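Side-chain contacts in heme-binding protein A (Haemophilus parasuis 29755, PDB 3TPA), which probably binds glutathione, being apparently related to the GbpA family of bacterial extracellular solute-binding proteins, although its name refers to heme: residues N30-S35 and A158-S163; T231-L236 and I252-K257; V288-H293 and P329-N334; Y410-R415 and L423-S428. The protein carries 1 engineered substitution. All coordinates share one frame; numbering follows the deposited sequence. Where two conformers were deposited one is given.

Contact 1: N30-S35 and A158-S163; sequences NDFNAS and AMDFLS
The side chain of D160 lies flat on one face of the F32 ring. Its CB sits over the middle of the ring, 3.6 Å from the centroid and only 9° off the ring normal, which makes a well-centred CH-pi contact. D160 CB is 3.6 Å from both CD1 and CG of F32, and the methylene stays within about 4 Å of all six ring carbons. The carboxylate continues the stack, its plane tilted 19° from that of the ring, and it runs back toward the root of the phenylalanine, with D160 OD2 3.7 Å from F32 CB. The methylene thus holds the ring centre, and the carboxylate lies over the CB end of the ring. OD2 is hydrogen-bonded to S36 OG and Q37 NE2, at the start of helix 36-39, so residues directly after the first segment fix the rotation of the group. On the other side of D160, its carbonyl oxygen accepts both S163 N and S163 OG; the hydroxyl lies 2.7 Å from D160 O, on a lone pair in the carbonyl plane, and holds the short 3-10 turn in place. Y121 also meets the F32 ring, with its plane inclined by about 55°. The buried CH-pi contact, with the carboxylate stacked behind it, joins two loops, one following strand 9-14 and one following helix 153-156, of the periplasmic-binding-protein-type fold of family 5.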
# COMPACT_ATOMS: atom_id res chain seq x y z
N ASN A 30 -2.85 -3.93 8.63
CA ASN A 30 -4.09 -4.58 9.02
C ASN A 30 -4.81 -3.98 10.24
O ASN A 30 -6.02 -4.10 10.33
CB ASN A 30 -3.89 -6.10 9.16
CG ASN A 30 -3.71 -6.79 7.82
OD1 ASN A 30 -2.59 -7.09 7.41
ND2 ASN A 30 -4.81 -7.03 7.12
N ASP A 31 -4.08 -3.33 11.15
CA ASP A 31 -4.67 -2.62 12.32
C ASP A 31 -5.57 -1.45 11.92
O ASP A 31 -6.44 -1.04 12.66
CB ASP A 31 -3.57 -2.03 13.22
CG ASP A 31 -2.87 -3.08 14.07
OD1 ASP A 31 -3.36 -4.21 14.16
OD2 ASP A 31 -1.82 -2.75 14.67
N PHE A 32 -5.29 -0.88 10.75
CA PHE A 32 -6.03 0.26 10.24
C PHE A 32 -7.51 -0.06 10.08
O PHE A 32 -8.37 0.78 10.31
CB PHE A 32 -5.46 0.69 8.89
CG PHE A 32 -4.12 1.39 8.98
CD1 PHE A 32 -3.79 2.18 10.06
CD2 PHE A 32 -3.20 1.26 7.94
CE1 PHE A 32 -2.54 2.85 10.12
CE2 PHE A 32 -1.95 1.93 8.00
CZ PHE A 32 -1.63 2.70 9.09
N ASN A 33 -7.82 -1.30 9.71
CA ASN A 33 -9.20 -1.71 9.51
C ASN A 33 -10.03 -1.59 10.80
O ASN A 33 -11.24 -1.37 10.75
CB ASN A 33 -9.24 -3.16 8.99
CG ASN A 33 -8.80 -3.26 7.56
OD1 ASN A 33 -9.06 -2.36 6.77
ND2 ASN A 33 -8.12 -4.36 7.21
N ALA A 34 -9.36 -1.75 11.94
CA ALA A 34 -10.01 -1.65 13.25
C ALA A 34 -10.04 -0.23 13.81
O ALA A 34 -10.73 0.02 14.79
CB ALA A 34 -9.30 -2.57 14.24
N SER A 35 -9.29 0.70 13.21
CA SER A 35 -9.27 2.07 13.72
C SER A 35 -9.60 3.14 12.67
O SER A 35 -10.74 3.55 12.53
CB SER A 35 -7.93 2.37 14.39
OG SER A 35 -6.85 2.16 13.50
N ALA A 158 -4.47 11.54 2.54
CA ALA A 158 -5.64 10.66 2.64
C ALA A 158 -5.30 9.31 3.29
O ALA A 158 -6.18 8.46 3.51
CB ALA A 158 -6.25 10.44 1.25
N MET A 159 -4.03 9.09 3.60
CA MET A 159 -3.63 7.82 4.17
C MET A 159 -4.01 7.73 5.63
O MET A 159 -4.12 8.74 6.33
CB MET A 159 -2.12 7.60 3.96
CG MET A 159 -1.72 7.45 2.49
SD MET A 159 0.08 7.28 2.27
CE MET A 159 0.38 5.76 3.17
N ASP A 160 -4.22 6.50 6.09
CA ASP A 160 -4.71 6.21 7.44
C ASP A 160 -3.91 6.84 8.58
O ASP A 160 -4.51 7.27 9.58
CB ASP A 160 -4.80 4.71 7.65
CG ASP A 160 -5.73 4.06 6.68
OD1 ASP A 160 -5.41 4.05 5.48
OD2 ASP A 160 -6.79 3.58 7.10
N PHE A 161 -2.59 6.87 8.45
CA PHE A 161 -1.72 7.41 9.50
C PHE A 161 -1.96 8.90 9.77
O PHE A 161 -1.59 9.43 10.83
CB PHE A 161 -0.23 7.15 9.18
CG PHE A 161 0.40 8.10 8.16
CD1 PHE A 161 1.28 9.10 8.57
CD2 PHE A 161 0.17 7.93 6.80
CE1 PHE A 161 1.89 9.93 7.65
CE2 PHE A 161 0.78 8.77 5.86
CZ PHE A 161 1.64 9.77 6.28
N LEU A 162 -2.60 9.58 8.82
CA LEU A 162 -2.92 11.00 9.01
C LEU A 162 -4.38 11.24 9.41
O LEU A 162 -4.95 12.29 9.15
CB LEU A 162 -2.48 11.83 7.78
CG LEU A 162 -0.95 11.88 7.65
CD1 LEU A 162 -0.52 12.61 6.37
CD2 LEU A 162 -0.29 12.56 8.88
N SER A 163 -4.97 10.24 10.07
CA SER A 163 -6.28 10.40 10.69
C SER A 163 -6.23 11.53 11.70
O SER A 163 -5.21 11.74 12.36
CB SER A 163 -6.68 9.12 11.42
OG SER A 163 -6.95 8.08 10.50

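Contact 2: T231-L236 and I252-K257; sequences TRYAKL and IAQMKK
Y233 swings its ring out from helix 229-237 with CG anti to the backbone N (chi1 177°), while M255 on helix 249-255 sets CG beside its own N (chi1 -74°) and then runs fully extended, so that the two side chains slide past each other in opposite directions. The result is a Met-aromatic contact between two helices of the solute-binding protein fold. The sulfur stands obliquely off the ring, M255 SD being 5.0 Å from the centroid of Y233, and the carbons on either side of it do the closer touching: M255 CG approaches Y233 CE1 at 3.6 Å, nearer the phenol end, and the methyl rests by the root of the ring. Both helices pack on strands 243-244 and 261-276, and K237 adds a cation-pi contact to the tyrosine. Q254 meets the outer end of the ring, its CG near the ring plane and 3.1 Å from Y233 OH, a close approach. D258, just beyond the second segment, takes the hydroxyl on OD2 and Q254 NE2 on OD1, so one carboxylate holds both groups. At the opposite end of the ring, M255 CE lies 3.6 Å from Y233 CD1.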
# COMPACT_ATOMS: atom_id res chain seq x y z
N THR A 231 -11.72 -22.34 8.83
CA THR A 231 -12.87 -22.06 9.68
C THR A 231 -13.57 -20.77 9.25
O THR A 231 -14.80 -20.70 9.22
CB THR A 231 -12.46 -21.97 11.16
OG1 THR A 231 -11.91 -23.23 11.57
CG2 THR A 231 -13.66 -21.62 12.05
N ARG A 232 -12.79 -19.75 8.92
CA ARG A 232 -13.34 -18.52 8.36
C ARG A 232 -14.18 -18.83 7.11
O ARG A 232 -15.31 -18.39 7.00
CB ARG A 232 -12.23 -17.49 8.04
CG ARG A 232 -11.51 -16.91 9.28
CD ARG A 232 -10.72 -15.61 8.97
NE ARG A 232 -9.54 -15.83 8.12
CZ ARG A 232 -8.43 -16.44 8.51
NH1 ARG A 232 -8.32 -16.92 9.74
NH2 ARG A 232 -7.43 -16.59 7.66
N TYR A 233 -13.61 -19.60 6.18
CA TYR A 233 -14.36 -20.00 4.98
C TYR A 233 -15.68 -20.69 5.35
O TYR A 233 -16.75 -20.27 4.93
CB TYR A 233 -13.50 -20.92 4.12
CG TYR A 233 -14.16 -21.48 2.87
CD1 TYR A 233 -15.22 -20.83 2.24
CD2 TYR A 233 -13.71 -22.67 2.32
CE1 TYR A 233 -15.81 -21.36 1.09
CE2 TYR A 233 -14.28 -23.20 1.18
CZ TYR A 233 -15.32 -22.55 0.56
OH TYR A 233 -15.86 -23.13 -0.57
N ALA A 234 -15.58 -21.75 6.16
CA ALA A 234 -16.76 -22.54 6.56
C ALA A 234 -17.84 -21.64 7.14
O ALA A 234 -19.01 -21.76 6.78
CB ALA A 234 -16.36 -23.59 7.59
N LYS A 235 -17.45 -20.72 8.02
CA LYS A 235 -18.42 -19.87 8.69
C LYS A 235 -19.05 -18.87 7.74
O LYS A 235 -20.20 -18.46 7.92
CB LYS A 235 -17.81 -19.15 9.90
CG LYS A 235 -17.68 -20.05 11.12
CD LYS A 235 -17.01 -19.36 12.29
CE LYS A 235 -18.04 -18.78 13.23
NZ LYS A 235 -18.80 -19.87 13.90
N LEU A 236 -18.29 -18.47 6.73
CA LEU A 236 -18.77 -17.52 5.73
C LEU A 236 -19.91 -18.16 4.94
O LEU A 236 -20.97 -17.57 4.79
CB LEU A 236 -17.63 -17.10 4.79
CG LEU A 236 -17.90 -16.02 3.75
CD1 LEU A 236 -18.09 -14.66 4.41
CD2 LEU A 236 -16.75 -15.96 2.76
N ILE A 252 -10.04 -20.50 -2.87
CA ILE A 252 -10.56 -19.47 -3.78
C ILE A 252 -11.39 -20.03 -4.94
O ILE A 252 -12.49 -19.55 -5.22
CB ILE A 252 -9.45 -18.56 -4.31
CG1 ILE A 252 -8.93 -17.66 -3.19
CG2 ILE A 252 -9.98 -17.69 -5.42
CD1 ILE A 252 -9.98 -16.71 -2.61
N ALA A 253 -10.85 -21.04 -5.61
CA ALA A 253 -11.53 -21.66 -6.75
C ALA A 253 -12.94 -22.15 -6.39
O ALA A 253 -13.89 -21.92 -7.12
CB ALA A 253 -10.69 -22.81 -7.31
N GLN A 254 -13.08 -22.84 -5.26
CA GLN A 254 -14.41 -23.26 -4.84
C GLN A 254 -15.30 -22.10 -4.34
O GLN A 254 -16.53 -22.16 -4.46
CB GLN A 254 -14.33 -24.35 -3.77
CG GLN A 254 -15.70 -24.76 -3.22
CD GLN A 254 -16.62 -25.29 -4.31
OE1 GLN A 254 -16.18 -25.97 -5.24
NE2 GLN A 254 -17.90 -24.98 -4.20
N MET A 255 -14.69 -21.06 -3.75
CA MET A 255 -15.45 -19.88 -3.32
C MET A 255 -16.11 -19.24 -4.53
O MET A 255 -17.21 -18.71 -4.43
CB MET A 255 -14.57 -18.84 -2.62
CG MET A 255 -14.12 -19.17 -1.21
SD MET A 255 -13.04 -17.87 -0.53
CE MET A 255 -12.68 -18.56 1.09
N LYS A 256 -15.43 -19.26 -5.67
CA LYS A 256 -15.97 -18.71 -6.91
C LYS A 256 -17.22 -19.47 -7.38
O LYS A 256 -17.96 -18.98 -8.23
CB LYS A 256 -14.91 -18.70 -8.00
CG LYS A 256 -13.91 -17.52 -7.90
CD LYS A 256 -12.71 -17.72 -8.82
CE LYS A 256 -11.71 -16.58 -8.73
NZ LYS A 256 -10.53 -16.83 -9.62
N LYS A 257 -17.44 -20.66 -6.84
CA LYS A 257 -18.60 -21.48 -7.22
C LYS A 257 -19.68 -21.50 -6.15
O LYS A 257 -20.78 -22.00 -6.38
CB LYS A 257 -18.17 -22.92 -7.52
CG LYS A 257 -17.18 -23.06 -8.68
CD LYS A 257 -16.61 -24.47 -8.74
CE LYS A 257 -15.67 -24.64 -9.91
NZ LYS A 257 -14.96 -25.95 -9.86

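Contact 3: V288-H293 and P329-N334. Unlike the reference sequence in segment 288-293: Q290 (reference Arg).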
# COMPACT_ATOMS: atom_id res chain seq x y z
N VAL A 288 22.04 -8.52 -22.87
CA VAL A 288 21.98 -9.67 -21.98
C VAL A 288 20.74 -9.61 -21.12
O VAL A 288 20.04 -10.62 -20.95
CB VAL A 288 23.23 -9.81 -21.10
CG1 VAL A 288 23.00 -10.84 -20.01
CG2 VAL A 288 24.43 -10.20 -21.96
N ARG A 289 20.45 -8.43 -20.57
CA ARG A 289 19.26 -8.29 -19.74
C ARG A 289 18.00 -8.57 -20.55
O ARG A 289 17.12 -9.29 -20.10
CB ARG A 289 19.22 -6.92 -19.07
CG ARG A 289 20.41 -6.65 -18.14
CD ARG A 289 20.13 -5.52 -17.17
NE ARG A 289 19.80 -4.24 -17.82
CZ ARG A 289 20.69 -3.29 -18.07
NH1 ARG A 289 21.97 -3.48 -17.77
NH2 ARG A 289 20.30 -2.15 -18.65
N GLN A 290 17.93 -8.04 -21.76
CA GLN A 290 16.81 -8.32 -22.66
C GLN A 290 16.67 -9.82 -22.93
O GLN A 290 15.56 -10.35 -22.96
CB GLN A 290 16.96 -7.54 -23.97
CG GLN A 290 16.91 -6.03 -23.77
CD GLN A 290 17.26 -5.27 -25.03
OE1 GLN A 290 17.99 -5.77 -25.89
NE2 GLN A 290 16.74 -4.05 -25.16
N ALA A 291 17.81 -10.50 -23.10
CA ALA A 291 17.81 -11.95 -23.28
C ALA A 291 17.19 -12.71 -22.09
O ALA A 291 16.34 -13.59 -22.27
CB ALA A 291 19.24 -12.46 -23.57
N LEU A 292 17.63 -12.37 -20.88
CA LEU A 292 17.09 -13.00 -19.67
C LEU A 292 15.60 -12.74 -19.54
O LEU A 292 14.87 -13.56 -19.00
CB LEU A 292 17.81 -12.46 -18.44
CG LEU A 292 19.29 -12.81 -18.46
CD1 LEU A 292 19.99 -12.24 -17.25
CD2 LEU A 292 19.48 -14.34 -18.56
N HIS A 293 15.18 -11.59 -20.05
CA HIS A 293 13.76 -11.17 -20.02
C HIS A 293 12.98 -12.07 -20.99
O HIS A 293 11.94 -12.62 -20.64
CB HIS A 293 13.65 -9.68 -20.39
CG HIS A 293 12.37 -9.04 -19.97
ND1 HIS A 293 12.30 -7.73 -19.52
CD2 HIS A 293 11.11 -9.52 -19.91
CE1 HIS A 293 11.05 -7.44 -19.22
NE2 HIS A 293 10.30 -8.52 -19.44
N PRO A 329 5.75 -2.14 -25.19
CA PRO A 329 6.32 -3.31 -25.88
C PRO A 329 6.84 -4.32 -24.87
O PRO A 329 7.39 -3.94 -23.84
CB PRO A 329 7.47 -2.70 -26.69
CG PRO A 329 7.12 -1.25 -26.84
CD PRO A 329 6.44 -0.89 -25.55
N GLN A 330 6.66 -5.61 -25.17
CA GLN A 330 7.04 -6.69 -24.27
C GLN A 330 8.15 -7.54 -24.87
O GLN A 330 8.29 -7.64 -26.11
CB GLN A 330 5.84 -7.60 -23.97
CG GLN A 330 4.69 -6.89 -23.26
CD GLN A 330 5.12 -6.34 -21.92
OE1 GLN A 330 5.52 -7.09 -21.03
NE2 GLN A 330 5.06 -5.02 -21.77
N TYR A 331 8.96 -8.14 -24.00
CA TYR A 331 9.93 -9.12 -24.46
C TYR A 331 9.28 -10.49 -24.32
O TYR A 331 9.40 -11.14 -23.28
CB TYR A 331 11.22 -9.05 -23.63
CG TYR A 331 11.91 -7.69 -23.66
CD1 TYR A 331 12.75 -7.32 -24.70
CD2 TYR A 331 11.70 -6.77 -22.64
CE1 TYR A 331 13.37 -6.07 -24.72
CE2 TYR A 331 12.31 -5.55 -22.65
CZ TYR A 331 13.13 -5.20 -23.69
OH TYR A 331 13.73 -3.97 -23.66
N GLU A 332 8.57 -10.92 -25.35
CA GLU A 332 7.81 -12.16 -25.27
C GLU A 332 8.71 -13.35 -24.94
O GLU A 332 9.89 -13.35 -25.28
CB GLU A 332 7.06 -12.41 -26.58
CG GLU A 332 7.94 -12.91 -27.73
CD GLU A 332 8.77 -11.81 -28.39
OE1 GLU A 332 8.62 -10.61 -28.06
OE2 GLU A 332 9.59 -12.17 -29.26
N PHE A 333 8.15 -14.36 -24.29
CA PHE A 333 8.93 -15.54 -23.90
C PHE A 333 9.29 -16.37 -25.14
O PHE A 333 8.41 -16.88 -25.84
CB PHE A 333 8.22 -16.39 -22.83
CG PHE A 333 8.95 -17.67 -22.47
CD1 PHE A 333 10.15 -17.64 -21.78
CD2 PHE A 333 8.43 -18.91 -22.83
CE1 PHE A 333 10.83 -18.82 -21.46
CE2 PHE A 333 9.10 -20.10 -22.51
CZ PHE A 333 10.29 -20.06 -21.83
N ASN A 334 10.58 -16.45 -25.41
CA ASN A 334 11.10 -17.10 -26.60
C ASN A 334 12.56 -17.43 -26.35
O ASN A 334 13.43 -16.55 -26.41
CB ASN A 334 10.97 -16.17 -27.82
CG ASN A 334 11.41 -16.82 -29.13
OD1 ASN A 334 12.29 -17.67 -29.16
ND2 ASN A 334 10.79 -16.40 -30.22
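Y331 reaches from the loop 329-334 to both H293 and Q290 on helix 286-294. It sets CG beside its backbone N (chi1 -58°), which sends the ring toward the helix. One side of that ring, at CD2, stands 3.3 Å above the face of the H293 imidazole, offset toward its rim and nearest to H293 ND1. The two rings are neither stacked nor edge-to-face, their planes being 45° apart, and Y331 CB adds a CH-pi contact 4.1 Å from the centroid of the histidine ring. Two bonds outside the contact, between ND1 and S476 OG and between NE2 and K298 NZ, hold the imidazole's orientation. Across the phenol, Q290, which differs from the reference sequence, extends its chain so that CG comes 3.7 Å from Y331 CE1. The two side chains cross obliquely, with the amide plane inclined 45° to the phenol ring. The amide ends near the hydroxyl, Q290 NE2 giving Y331 OH a weak, bent hydrogen bond of 3.4 Å; Q473 O, on helix 458-475, is the stronger partner of that hydroxyl. Helix 286-294 here meets the loop leading into helix 335-344, in a solute-binding protein of family 5. Beyond the tyrosine, E332 CB points away from helix 286-294, and N334 then occupies the N-cap of helix 335-344, with its OD1 accepting K337 N.

Contact 4: Y410-R415 and L423-S428; sequences YGWTSR and LFPLFS
The indole of W412 meets P425 and L426 on the helix that follows its strand. P425 approaches with its pyrrolidine ring, the two side chains crossing at about a right angle; CB stands 3.3 Å above the indole plane, just outside the CZ2-CH2 bond of the benzene ring. Its nearest atom there is W412 CZ2, 3.4 Å from P425 CB, and P425 CG follows at 3.6 Å from the same carbon. L426 has its CG over a face of the indole, with CD2 4.1 Å from W412 CB, a looser apolar touch. W412 holds its indole toward the helix by placing CG anti to the backbone N (chi1 174°). The pyrrole end is fixed by a hydrogen bond from W412 NE1 to the carbonyl oxygen of N421, in the first turn of helix 420-427, so the same helix receives both the nitrogen and the benzene part of the ring system. This is a strand-to-helix connection in which strand 407-413, paired with 261-276 in a mixed six-stranded sheet, leads through a short loop into the helix packed against it. Proline has no N-H to give, and the helix is kinked at 425. Farther out, N421 OD1 is bonded to S414 OG and to R415 N, tying the end of the strand to the helix start. L426 packs on Y273 of the adjacent strand, and P425 O is bonded to T435 OG1.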
# COMPACT_ATOMS: atom_id res chain seq x y z
N TYR A 410 12.40 -10.38 -6.04
CA TYR A 410 12.07 -9.26 -5.18
C TYR A 410 10.63 -8.82 -5.43
O TYR A 410 9.99 -9.24 -6.40
CB TYR A 410 13.04 -8.09 -5.46
CG TYR A 410 14.50 -8.48 -5.29
CD1 TYR A 410 15.05 -8.69 -4.03
CD2 TYR A 410 15.33 -8.66 -6.40
CE1 TYR A 410 16.38 -9.05 -3.86
CE2 TYR A 410 16.67 -9.01 -6.25
CZ TYR A 410 17.19 -9.20 -4.98
OH TYR A 410 18.52 -9.55 -4.82
N GLY A 411 10.14 -7.98 -4.53
CA GLY A 411 8.80 -7.43 -4.68
C GLY A 411 8.76 -6.02 -4.12
O GLY A 411 9.57 -5.64 -3.28
N TRP A 412 7.82 -5.23 -4.63
CA TRP A 412 7.61 -3.89 -4.10
C TRP A 412 6.12 -3.64 -3.93
O TRP A 412 5.32 -4.04 -4.78
CB TRP A 412 8.22 -2.85 -5.04
CG TRP A 412 7.91 -1.43 -4.64
CD1 TRP A 412 6.96 -0.60 -5.19
CD2 TRP A 412 8.55 -0.68 -3.61
NE1 TRP A 412 6.97 0.61 -4.55
CE2 TRP A 412 7.94 0.60 -3.58
CE3 TRP A 412 9.59 -0.96 -2.70
CZ2 TRP A 412 8.32 1.59 -2.68
CZ3 TRP A 412 9.97 0.03 -1.81
CH2 TRP A 412 9.34 1.29 -1.81
N THR A 413 5.76 -2.96 -2.85
CA THR A 413 4.38 -2.53 -2.62
C THR A 413 4.33 -1.02 -2.48
O THR A 413 5.07 -0.45 -1.68
CB THR A 413 3.80 -3.17 -1.35
OG1 THR A 413 3.72 -4.59 -1.54
CG2 THR A 413 2.40 -2.62 -1.05
N SER A 414 3.46 -0.39 -3.25
CA SER A 414 3.26 1.05 -3.14
C SER A 414 2.24 1.36 -2.06
O SER A 414 1.17 0.75 -2.02
CB SER A 414 2.77 1.61 -4.47
OG SER A 414 2.44 2.99 -4.35
N ARG A 415 2.54 2.32 -1.19
CA ARG A 415 1.63 2.64 -0.10
C ARG A 415 0.61 3.73 -0.44
O ARG A 415 -0.44 3.78 0.18
CB ARG A 415 2.39 3.01 1.17
CG ARG A 415 3.40 1.97 1.61
CD ARG A 415 4.24 2.50 2.76
NE ARG A 415 5.55 1.86 2.82
CZ ARG A 415 6.64 2.34 2.25
NH1 ARG A 415 6.59 3.48 1.56
NH2 ARG A 415 7.79 1.69 2.36
N LEU A 423 8.11 4.14 -9.32
CA LEU A 423 9.30 4.41 -10.16
C LEU A 423 10.46 5.10 -9.45
O LEU A 423 11.62 4.80 -9.73
CB LEU A 423 8.90 5.23 -11.37
CG LEU A 423 7.82 4.61 -12.27
CD1 LEU A 423 7.46 5.62 -13.33
CD2 LEU A 423 8.31 3.33 -12.92
N PHE A 424 10.17 6.02 -8.55
CA PHE A 424 11.26 6.68 -7.83
C PHE A 424 11.96 5.72 -6.83
O PHE A 424 13.19 5.64 -6.81
CB PHE A 424 10.77 7.97 -7.14
CG PHE A 424 11.89 8.82 -6.59
CD1 PHE A 424 12.54 9.76 -7.40
CD2 PHE A 424 12.29 8.68 -5.29
CE1 PHE A 424 13.57 10.55 -6.89
CE2 PHE A 424 13.31 9.46 -4.77
CZ PHE A 424 13.96 10.39 -5.57
N PRO A 425 11.20 5.01 -5.99
CA PRO A 425 11.89 4.07 -5.10
C PRO A 425 12.71 3.02 -5.84
O PRO A 425 13.81 2.67 -5.39
CB PRO A 425 10.73 3.42 -4.33
CG PRO A 425 9.68 4.48 -4.28
CD PRO A 425 9.78 5.18 -5.63
N LEU A 426 12.16 2.50 -6.94
CA LEU A 426 12.81 1.40 -7.67
C LEU A 426 13.97 1.83 -8.58
O LEU A 426 14.89 1.06 -8.81
CB LEU A 426 11.78 0.67 -8.53
CG LEU A 426 10.76 -0.13 -7.73
CD1 LEU A 426 9.72 -0.79 -8.62
CD2 LEU A 426 11.49 -1.16 -6.90
N PHE A 427 13.91 3.04 -9.11
CA PHE A 427 14.80 3.38 -10.23
C PHE A 427 15.53 4.73 -10.11
O PHE A 427 16.24 5.14 -11.03
CB PHE A 427 14.01 3.33 -11.55
CG PHE A 427 13.31 2.01 -11.82
CD1 PHE A 427 14.01 0.81 -11.76
CD2 PHE A 427 11.96 1.98 -12.14
CE1 PHE A 427 13.36 -0.40 -12.02
CE2 PHE A 427 11.30 0.78 -12.38
CZ PHE A 427 12.00 -0.42 -12.31
N SER A 428 15.34 5.45 -9.01
CA SER A 428 16.05 6.73 -8.88
C SER A 428 17.51 6.52 -8.50
O SER A 428 17.84 5.63 -7.70
CB SER A 428 15.41 7.66 -7.84
OG SER A 428 16.18 8.84 -7.69

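From the N terminus the four contacts follow one another in series, each closing before the next opens, so none nests in or crosses another. Contact 1 closes the longest loop, one that contains all five strands of the antiparallel sheet, and returns residues 158-163 to the chain after strand 9-14. Contact 2 closes a short loop that includes strand 243-244 and brings two successive helices together. Contact 3 ties helix 286-294 to the loop before helix 335-344, and contact 4 makes the tightest return, strand to following helix. Contacts 1 and 4 touch directly, M159 CE lying 3.7 Å from R415 O, although their centres are about 22 Å apart; contacts 1 and 3 are farthest separated, centres about 40 Å apart.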